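Local coordinates for YceI-like domain protein (Burkholderia cenocepacia BC7, PDB 5IXH), which probably acts as a secreted lipocalin that captures antibiotics, its beta barrel enclosing a long polyprenyl diphosphate, at residues D3-S15 against T22-K34. Residues are numbered along the deposited sequence; the frame is centred on the assembly and turned at random.
Sequences DVDLAKSKVSAVS and TEGAFKKFSAQVK. With OTP ((2E,6E,10E,14E,18E,22E,26E)-3,7,11,15,19,23,27,31-octamethyldotriaconta-2,6,10,14,18,22,26,30-octaenyl trihydrogen diphosphate), chain C.
Phe29 holds its CG between its own backbone N and carbonyl carbon (chi1 59°), which turns the ring back toward 3-15. Val11 has CG2 anti to its carbonyl carbon, and Val11 CG2 sits over the centre of one ring face, 3.8 Å from the Phe29 ring centroid. Leu6 CD1 lies over the opposite face, offset toward the rim. Ser9 CB comes to the ring edge, 3.8 Å from Phe29 CZ. Strands 10-15 and 22-26 form an antiparallel hairpin in the closed, lipocalin-like barrel of the YceI family. Ala13 and Gly24 make a hydrogen-bonded pair, as do Ser15 and Thr22. Phe26 N donates a hydrogen bond to Val11 O at 2.9 Å. Water 1 bridges the strands where they part, linking Val11 N and Phe26 O. On the sheet face of Ser12 and Val14, the Glu23 side chain is extended, and Ser12 OG donates a 2.8 Å hydrogen bond to the anti lone pair of Glu23 OE2. Lys155 NZ forms a salt bridge with Glu23 OE2 and also hydrogen-bonds Ser12 OG; Lys10 NZ adds another salt bridge to OE2, its hydrogen bond weak. The other face lines the lipid tunnel: Ser15 OG lies 3.2 Å from OTP C34, and Phe26 CZ 3.7 Å from OTP C23. Further along, Val4 CG2 packs on Ala31 CB and Val33 CG2.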
ATOM      1  N   ASP A   3      13.972  -6.115  10.886  1.00 66.04           N
ATOM      2  CA  ASP A   3      12.987  -5.431  10.048  1.00 68.09           C
ATOM      3  C   ASP A   3      12.875  -3.910  10.376  1.00 69.12           C
ATOM      4  O   ASP A   3      13.875  -3.264  10.704  1.00 60.39           O
ATOM      5  CB  ASP A   3      11.629  -6.181  10.065  1.00 63.41           C
ATOM      6  CG  ASP A   3      10.918  -6.113  11.410  1.00 65.48           C
ATOM      7  OD1 ASP A   3      11.598  -6.038  12.456  1.00 70.51           O
ATOM      8  OD2 ASP A   3       9.668  -6.146  11.411  1.00 38.38           O
ATOM      9  N   VAL A   4      11.652  -3.386  10.363  1.00 33.67           N
ATOM     10  CA  VAL A   4      11.326  -2.066   9.832  1.00 44.50           C
ATOM     11  C   VAL A   4      11.234  -0.920  10.882  1.00 51.92           C
ATOM     12  O   VAL A   4      11.608  -1.121  12.037  1.00 64.36           O
ATOM     13  CB  VAL A   4      10.005  -2.293   9.089  1.00 22.58           C
ATOM     14  CG1 VAL A   4       9.425  -1.065   8.377  1.00 43.32           C
ATOM     15  CG2 VAL A   4      10.194  -3.390   8.021  1.00 41.61           C
ATOM     16  N   ASP A   5      10.786   0.281  10.471  1.00 37.64           N
ATOM     17  CA  ASP A   5      10.520   1.399  11.402  1.00 29.06           C
ATOM     18  C   ASP A   5       9.339   2.281  10.941  1.00 40.07           C
ATOM     19  O   ASP A   5       9.473   3.056   9.992  1.00 30.60           O
ATOM     20  CB  ASP A   5      11.806   2.244  11.575  1.00 34.54           C
ATOM     21  CG  ASP A   5      11.739   3.220  12.771  1.00 29.25           C
ATOM     22  OD1 ASP A   5      10.762   3.977  12.859  1.00 38.74           O
ATOM     23  OD2 ASP A   5      12.684   3.221  13.583  1.00 42.07           O
ATOM     24  N   LEU A   6       8.179   2.182  11.609  1.00 26.42           N
ATOM     25  CA  LEU A   6       7.017   2.964  11.198  1.00 25.76           C
ATOM     26  C   LEU A   6       7.244   4.429  11.171  1.00 38.85           C
ATOM     27  O   LEU A   6       6.780   5.111  10.267  1.00 31.62           O
ATOM     28  CB  LEU A   6       5.799   2.691  12.111  1.00 27.82           C
ATOM     29  CG  LEU A   6       4.567   3.645  12.059  1.00 29.71           C
ATOM     30  CD1 LEU A   6       3.921   3.675  10.682  1.00 37.23           C
ATOM     31  CD2 LEU A   6       3.521   3.249  13.092  1.00 32.56           C
ATOM     32  N   ALA A   7       7.907   4.943  12.195  1.00 32.62           N
ATOM     33  CA  ALA A   7       8.063   6.363  12.275  1.00 34.68           C
ATOM     34  C   ALA A   7       8.877   6.857  11.097  1.00 29.07           C
ATOM     35  O   ALA A   7       8.640   7.962  10.601  1.00 35.02           O
ATOM     36  CB  ALA A   7       8.691   6.744  13.596  1.00 31.86           C
ATOM     37  N   LYS A   8       9.836   6.043  10.626  1.00 27.84           N
ATOM     38  CA  LYS A   8      10.688   6.414   9.501  1.00 27.41           C
ATOM     39  C   LYS A   8      10.052   6.063   8.157  1.00 25.29           C
ATOM     40  O   LYS A   8      10.486   6.539   7.121  1.00 28.13           O
ATOM     41  CB  LYS A   8      12.051   5.725   9.624  1.00 27.59           C
ATOM     42  CG  LYS A   8      12.897   6.278  10.756  1.00 30.01           C
ATOM     43  CD  LYS A   8      14.203   5.515  10.905  1.00 30.30           C
ATOM     44  CE  LYS A   8      15.076   6.173  11.973  1.00 33.01           C
ATOM     45  NZ  LYS A   8      16.365   5.452  12.143  1.00 33.66           N
ATOM     46  N   SER A   9       8.992   5.253   8.211  1.00 25.82           N
ATOM     47  CA  SER A   9       8.373   4.669   7.021  1.00 23.24           C
ATOM     48  C   SER A   9       7.049   5.363   6.729  1.00 28.33           C
ATOM     49  O   SER A   9       6.465   6.044   7.597  1.00 26.93           O
ATOM     50  CB  SER A   9       8.142   3.184   7.251  1.00 24.78           C
ATOM     51  OG  SER A   9       9.382   2.506   7.402  1.00 26.56           O
ATOM     52  N   LYS A  10       6.568   5.180   5.509  1.00 24.09           N
ATOM     53  CA  LYS A  10       5.330   5.812   5.091  1.00 23.86           C
ATOM     54  C   LYS A  10       4.634   4.946   4.081  1.00 20.93           C
ATOM     55  O   LYS A  10       5.262   4.380   3.181  1.00 23.39           O
ATOM     56  CB  LYS A  10       5.625   7.173   4.453  1.00 31.52           C
ATOM     57  CG  LYS A  10       4.392   8.051   4.241  1.00 51.80           C
ATOM     58  CD  LYS A  10       4.626   9.094   3.156  1.00 55.72           C
ATOM     59  CE  LYS A  10       3.594  10.210   3.219  1.00 65.02           C
ATOM     60  NZ  LYS A  10       3.635  11.086   2.011  1.00 66.60           N
ATOM     61  N   VAL A  11       3.323   4.824   4.233  1.00 20.96           N
ATOM     62  CA  VAL A  11       2.480   4.202   3.229  1.00 21.21           C
ATOM     63  C   VAL A  11       1.328   5.167   2.983  1.00 20.85           C
ATOM     64  O   VAL A  11       0.652   5.583   3.922  1.00 22.77           O
ATOM     65  CB  VAL A  11       1.923   2.860   3.695  1.00 21.26           C
ATOM     66  CG1 VAL A  11       1.034   2.238   2.605  1.00 21.50           C
ATOM     67  CG2 VAL A  11       3.059   1.901   4.022  1.00 24.36           C
ATOM     68  N   SER A  12       1.129   5.516   1.719  1.00 21.09           N
ATOM     69  CA  SER A  12       0.108   6.480   1.345  1.00 24.62           C
ATOM     70  C   SER A  12      -0.640   6.018   0.111  1.00 21.21           C
ATOM     71  O   SER A  12      -0.228   5.073  -0.563  1.00 22.06           O
ATOM     72  CB  SER A  12       0.714   7.868   1.119  1.00 28.79           C
ATOM     73  OG  SER A  12       1.561   7.900  -0.002  1.00 32.62           O
ATOM     74  N   ALA A  13      -1.766   6.670  -0.148  1.00 23.31           N
ATOM     75  CA  ALA A  13      -2.574   6.389  -1.321  1.00 22.66           C
ATOM     76  C   ALA A  13      -2.978   7.714  -1.947  1.00 21.83           C
ATOM     77  O   ALA A  13      -3.409   8.637  -1.255  1.00 25.55           O
ATOM     78  CB  ALA A  13      -3.782   5.580  -0.970  1.00 21.88           C
ATOM     79  N   VAL A  14      -2.749   7.802  -3.256  1.00 23.85           N
ATOM     80  CA  VAL A  14      -3.063   9.002  -4.011  1.00 26.46           C
ATOM     81  C   VAL A  14      -4.223   8.701  -4.938  1.00 24.76           C
ATOM     82  O   VAL A  14      -4.131   7.787  -5.771  1.00 23.39           O
ATOM     83  CB  VAL A  14      -1.876   9.455  -4.857  1.00 30.63           C
ATOM     84  CG1 VAL A  14      -2.221  10.735  -5.569  1.00 36.55           C
ATOM     85  CG2 VAL A  14      -0.636   9.639  -3.986  1.00 40.03           C
ATOM     86  N   SER A  15      -5.286   9.469  -4.806  1.00 29.27           N
ATOM     87  CA  SER A  15      -6.482   9.313  -5.618  1.00 33.36           C
ATOM     88  C   SER A  15      -6.660  10.565  -6.450  1.00 39.15           C
ATOM     89  O   SER A  15      -5.948  11.558  -6.244  1.00 44.19           O
ATOM     90  CB  SER A  15      -7.715   9.107  -4.736  1.00 45.38           C
ATOM     91  OG  SER A  15      -7.951  10.223  -3.887  1.00 42.06           O
ATOM     92  N   THR A  22      -5.149  13.906  -4.427  1.00 42.76           N
ATOM     93  CA  THR A  22      -5.500  13.943  -3.023  1.00 42.70           C
ATOM     94  C   THR A  22      -4.776  12.749  -2.441  1.00 46.58           C
ATOM     95  O   THR A  22      -4.950  11.619  -2.906  1.00 39.26           O
ATOM     96  CB  THR A  22      -6.997  13.816  -2.744  1.00 45.35           C
ATOM     97  OG1 THR A  22      -7.710  14.845  -3.439  1.00 68.04           O
ATOM     98  CG2 THR A  22      -7.250  13.967  -1.251  1.00 47.74           C
ATOM     99  N   GLU A  23      -3.934  13.010  -1.452  1.00 36.55           N
ATOM    100  CA  GLU A  23      -3.133  11.976  -0.830  1.00 30.64           C
ATOM    101  C   GLU A  23      -3.577  11.801   0.608  1.00 28.97           C
ATOM    102  O   GLU A  23      -3.909  12.779   1.294  1.00 31.63           O
ATOM    103  CB  GLU A  23      -1.659  12.366  -0.885  1.00 36.99           C
ATOM    104  CG  GLU A  23      -0.720  11.338  -0.304  1.00 35.03           C
ATOM    105  CD  GLU A  23       0.729  11.604  -0.672  1.00 44.31           C
ATOM    106  OE1 GLU A  23       1.023  12.720  -1.140  1.00 52.77           O
ATOM    107  OE2 GLU A  23       1.565  10.692  -0.499  1.00 44.36           O
ATOM    108  N   GLY A  24      -3.622  10.550   1.045  1.00 23.59           N
ATOM    109  CA  GLY A  24      -3.833  10.221   2.435  1.00 21.73           C
ATOM    110  C   GLY A  24      -2.736   9.264   2.855  1.00 21.37           C
ATOM    111  O   GLY A  24      -2.148   8.555   2.019  1.00 20.84           O
ATOM    112  N   ALA A  25      -2.422   9.239   4.140  1.00 18.77           N
ATOM    113  CA  ALA A  25      -1.391   8.347   4.668  1.00 19.13           C
ATOM    114  C   ALA A  25      -1.928   7.480   5.777  1.00 15.81           C
ATOM    115  O   ALA A  25      -2.760   7.934   6.580  1.00 17.33           O
ATOM    116  CB  ALA A  25      -0.222   9.149   5.178  1.00 27.64           C
ATOM    117  N   PHE A  26      -1.490   6.232   5.830  1.00 15.74           N
ATOM    118  CA  PHE A  26      -1.865   5.339   6.906  1.00 15.41           C
ATOM    119  C   PHE A  26      -0.914   5.557   8.062  1.00 18.06           C
ATOM    120  O   PHE A  26       0.301   5.390   7.924  1.00 19.75           O
ATOM    121  CB  PHE A  26      -1.827   3.901   6.439  1.00 14.87           C
ATOM    122  CG  PHE A  26      -2.821   3.598   5.373  1.00 13.40           C
ATOM    123  CD1 PHE A  26      -4.138   3.280   5.703  1.00 14.44           C
ATOM    124  CD2 PHE A  26      -2.462   3.614   4.033  1.00 15.24           C
ATOM    125  CE1 PHE A  26      -5.073   2.999   4.724  1.00 15.22           C
ATOM    126  CE2 PHE A  26      -3.393   3.325   3.052  1.00 15.90           C
ATOM    127  CZ  PHE A  26      -4.692   3.013   3.384  1.00 17.68           C
ATOM    128  N   LYS A  27      -1.438   5.968   9.202  1.00 17.48           N
ATOM    129  CA  LYS A  27      -0.583   6.317  10.314  1.00 17.88           C
ATOM    130  C   LYS A  27      -0.174   5.096  11.137  1.00 19.08           C
ATOM    131  O   LYS A  27       0.775   5.163  11.911  1.00 22.91           O
ATOM    132  CB  LYS A  27      -1.276   7.348  11.182  1.00 21.20           C
ATOM    133  CG  LYS A  27      -1.543   8.667  10.460  1.00 26.93           C
ATOM    134  CD  LYS A  27      -0.251   9.275   9.897  1.00 50.42           C
ATOM    135  CE  LYS A  27      -0.482  10.637   9.261  1.00 60.22           C
ATOM    136  NZ  LYS A  27       0.769  11.159   8.632  1.00 85.17           N
ATOM    137  N   LYS A  28      -0.881   3.992  10.965  1.00 16.99           N
ATOM    138  CA  LYS A  28      -0.576   2.776  11.708  1.00 17.74           C
ATOM    139  C   LYS A  28      -0.474   1.584  10.763  1.00 15.26           C
ATOM    140  O   LYS A  28      -1.443   1.214  10.068  1.00 15.35           O
ATOM    141  CB  LYS A  28      -1.635   2.477  12.753  1.00 19.53           C
ATOM    142  CG  LYS A  28      -1.718   3.499  13.882  1.00 28.34           C
ATOM    143  CD  LYS A  28      -2.775   3.074  14.911  1.00 35.86           C
ATOM    144  CE  LYS A  28      -3.129   4.191  15.887  1.00 40.94           C
ATOM    145  NZ  LYS A  28      -4.250   3.780  16.786  1.00 54.18           N
ATOM    146  N   PHE A  29       0.713   0.983  10.715  1.00 15.79           N
ATOM    147  CA  PHE A  29       0.932  -0.234   9.964  1.00 14.44           C
ATOM    148  C   PHE A  29       2.126  -0.938  10.535  1.00 16.54           C
ATOM    149  O   PHE A  29       2.884  -0.361  11.303  1.00 19.73           O
ATOM    150  CB  PHE A  29       1.124   0.069   8.473  1.00 15.51           C
ATOM    151  CG  PHE A  29       2.275   0.981   8.161  1.00 16.82           C
ATOM    152  CD1 PHE A  29       3.564   0.477   7.984  1.00 22.00           C
ATOM    153  CD2 PHE A  29       2.063   2.340   8.018  1.00 21.81           C
ATOM    154  CE1 PHE A  29       4.620   1.330   7.685  1.00 24.43           C
ATOM    155  CE2 PHE A  29       3.111   3.196   7.717  1.00 27.05           C
ATOM    156  CZ  PHE A  29       4.392   2.686   7.542  1.00 29.81           C
ATOM    157  N   SER A  30       2.285  -2.204  10.163  1.00 16.78           N
ATOM    158  CA  SER A  30       3.480  -2.949  10.477  1.00 20.02           C
ATOM    159  C   SER A  30       3.996  -3.607   9.223  1.00 16.98           C
ATOM    160  O   SER A  30       3.262  -3.789   8.256  1.00 15.41           O
ATOM    161  CB  SER A  30       3.171  -4.016  11.499  1.00 22.64           C
ATOM    162  OG  SER A  30       2.279  -4.964  10.969  1.00 29.34           O
ATOM    163  N   ALA A  31       5.253  -3.982   9.235  1.00 18.16           N
ATOM    164  CA  ALA A  31       5.847  -4.674   8.117  1.00 16.03           C
ATOM    165  C   ALA A  31       7.048  -5.464   8.573  1.00 17.93           C
ATOM    166  O   ALA A  31       7.718  -5.092   9.540  1.00 22.71           O
ATOM    167  CB  ALA A  31       6.213  -3.684   7.019  1.00 23.87           C
ATOM    168  N   GLN A  32       7.306  -6.560   7.871  1.00 16.85           N
ATOM    169  CA  GLN A  32       8.465  -7.413   8.097  1.00 19.66           C
ATOM    170  C   GLN A  32       9.111  -7.638   6.735  1.00 17.18           C
ATOM    171  O   GLN A  32       8.420  -7.903   5.752  1.00 15.37           O
ATOM    172  CB  GLN A  32       8.032  -8.762   8.702  1.00 20.66           C
ATOM    173  CG  GLN A  32       6.867  -8.676   9.688  1.00 55.76           C
ATOM    174  CD  GLN A  32       6.530 -10.006  10.380  1.00 86.05           C
ATOM    175  OE1 GLN A  32       5.581 -10.077  11.174  1.00 59.77           O
ATOM    176  NE2 GLN A  32       7.306 -11.057  10.091  1.00 43.98           N
ATOM    177  N   VAL A  33      10.422  -7.514   6.674  1.00 16.72           N
ATOM    178  CA  VAL A  33      11.167  -7.746   5.453  1.00 15.92           C
ATOM    179  C   VAL A  33      12.389  -8.595   5.737  1.00 19.99           C
ATOM    180  O   VAL A  33      13.083  -8.397   6.731  1.00 24.20           O
ATOM    181  CB  VAL A  33      11.614  -6.421   4.808  1.00 22.78           C
ATOM    182  CG1 VAL A  33      12.386  -6.684   3.539  1.00 27.80           C
ATOM    183  CG2 VAL A  33      10.421  -5.534   4.519  1.00 26.48           C
ATOM    184  N   LYS A  34      12.645  -9.547   4.861  1.00 18.77           N
ATOM    185  CA  LYS A  34      13.863 -10.323   4.896  1.00 20.31           C
ATOM    186  C   LYS A  34      14.444 -10.243   3.495  1.00 19.22           C
ATOM    187  O   LYS A  34      13.870 -10.796   2.571  1.00 19.70           O
ATOM    188  CB  LYS A  34      13.555 -11.773   5.276  1.00 22.70           C
ATOM    189  CG  LYS A  34      12.601 -11.910   6.456  1.00 70.97           C
ATOM    190  CD  LYS A  34      12.220 -13.361   6.706  1.00 67.81           C
ATOM    191  CE  LYS A  34      11.130 -13.474   7.765  1.00 65.32           C
ATOM    192  NZ  LYS A  34      10.659 -14.876   7.941  1.00 60.19           N
TER
HETATM  193  O7  OTP C 201     -15.815  18.343  -4.735  1.00112.42           O
HETATM  194  P2  OTP C 201     -16.002  16.846  -4.594  1.00111.96           P
HETATM  195  O5  OTP C 201     -17.459  16.537  -4.329  1.00112.22           O
HETATM  196  O6  OTP C 201     -15.560  16.152  -5.865  1.00112.37           O
HETATM  197  O4  OTP C 201     -15.125  16.309  -3.386  1.00109.19           O
HETATM  198  P1  OTP C 201     -15.280  14.873  -2.725  1.00105.37           P
HETATM  199  O2  OTP C 201     -16.370  14.905  -1.677  1.00105.08           O
HETATM  200  O3  OTP C 201     -15.618  13.845  -3.784  1.00106.31           O
HETATM  201  O1  OTP C 201     -13.897  14.517  -2.030  1.00100.12           O
HETATM  202  C40 OTP C 201     -13.202  13.312  -2.310  1.00 94.82           C
HETATM  203  C39 OTP C 201     -12.163  13.240  -1.196  1.00 90.01           C
HETATM  204  C37 OTP C 201     -11.217  12.261  -1.093  1.00 85.28           C
HETATM  205  C38 OTP C 201     -10.277  12.381   0.106  1.00 85.93           C
HETATM  206  C36 OTP C 201     -11.076  11.086  -2.088  1.00 80.01           C
HETATM  207  C35 OTP C 201     -10.961   9.777  -1.281  1.00 74.91           C
HETATM  208  C34 OTP C 201     -10.113   8.719  -2.010  1.00 70.80           C
HETATM  209  C32 OTP C 201      -9.602   7.662  -1.291  1.00 66.71           C
HETATM  210  C33 OTP C 201      -9.861   7.527   0.215  1.00 67.80           C
HETATM  211  C31 OTP C 201      -8.756   6.591  -2.002  1.00 61.82           C
HETATM  212  C30 OTP C 201      -9.280   5.189  -1.627  1.00 57.51           C
HETATM  213  C29 OTP C 201      -8.048   4.409  -1.158  1.00 51.57           C
HETATM  214  C27 OTP C 201      -7.690   3.197  -1.696  1.00 50.35           C
HETATM  215  C28 OTP C 201      -8.466   2.469  -2.795  1.00 50.08           C
HETATM  216  C26 OTP C 201      -6.414   2.572  -1.130  1.00 49.48           C
HETATM  217  C25 OTP C 201      -6.598   1.074  -0.857  1.00 46.73           C
HETATM  218  C24 OTP C 201      -5.186   0.749  -0.354  1.00 45.68           C
HETATM  219  C22 OTP C 201      -4.955   0.258   0.902  1.00 40.81           C
HETATM  220  C23 OTP C 201      -6.069  -0.049   1.908  1.00 42.07           C
HETATM  221  C21 OTP C 201      -3.496  -0.004   1.267  1.00 41.54           C
HETATM  222  C20 OTP C 201      -3.273  -1.491   0.990  1.00 40.99           C
HETATM  223  C19 OTP C 201      -1.758  -1.657   0.823  1.00 41.30           C
HETATM  224  C17 OTP C 201      -1.063  -2.648   1.483  1.00 40.85           C
HETATM  225  C18 OTP C 201      -1.791  -3.627   2.407  1.00 37.13           C
HETATM  226  C16 OTP C 201       0.455  -2.820   1.307  1.00 41.02           C
HETATM  227  C15 OTP C 201       1.092  -1.691   0.476  1.00 43.53           C
HETATM  228  C14 OTP C 201       2.495  -2.156   0.054  1.00 44.14           C
HETATM  229  C12 OTP C 201       2.659  -2.956  -1.055  1.00 43.49           C
HETATM  230  C13 OTP C 201       1.491  -3.408  -1.940  1.00 44.29           C
HETATM  231  C11 OTP C 201       4.059  -3.425  -1.478  1.00 44.97           C
HETATM  232  C10 OTP C 201       5.036  -3.482  -0.297  1.00 44.86           C
HETATM  233  C9  OTP C 201       6.243  -4.262  -0.842  1.00 46.35           C
HETATM  234  C7  OTP C 201       7.217  -4.749  -0.009  1.00 46.40           C
HETATM  235  C8  OTP C 201       7.139  -4.532   1.503  1.00 44.76           C
HETATM  236  C6  OTP C 201       8.379  -5.527  -0.655  1.00 45.96           C
HETATM  237  C5  OTP C 201       9.720  -5.077  -0.070  1.00 46.77           C
HETATM  238  C4  OTP C 201      10.762  -5.454  -1.139  1.00 46.65           C
HETATM  239  C2  OTP C 201      11.648  -6.502  -1.031  1.00 44.69           C
HETATM  240  C3  OTP C 201      12.611  -6.724  -2.197  1.00 45.56           C
HETATM  241  C1  OTP C 201      11.713  -7.431   0.183  1.00 44.53           C
HETATM  242  O   HOH W   1       2.461   6.537   6.713  1.00 25.40           O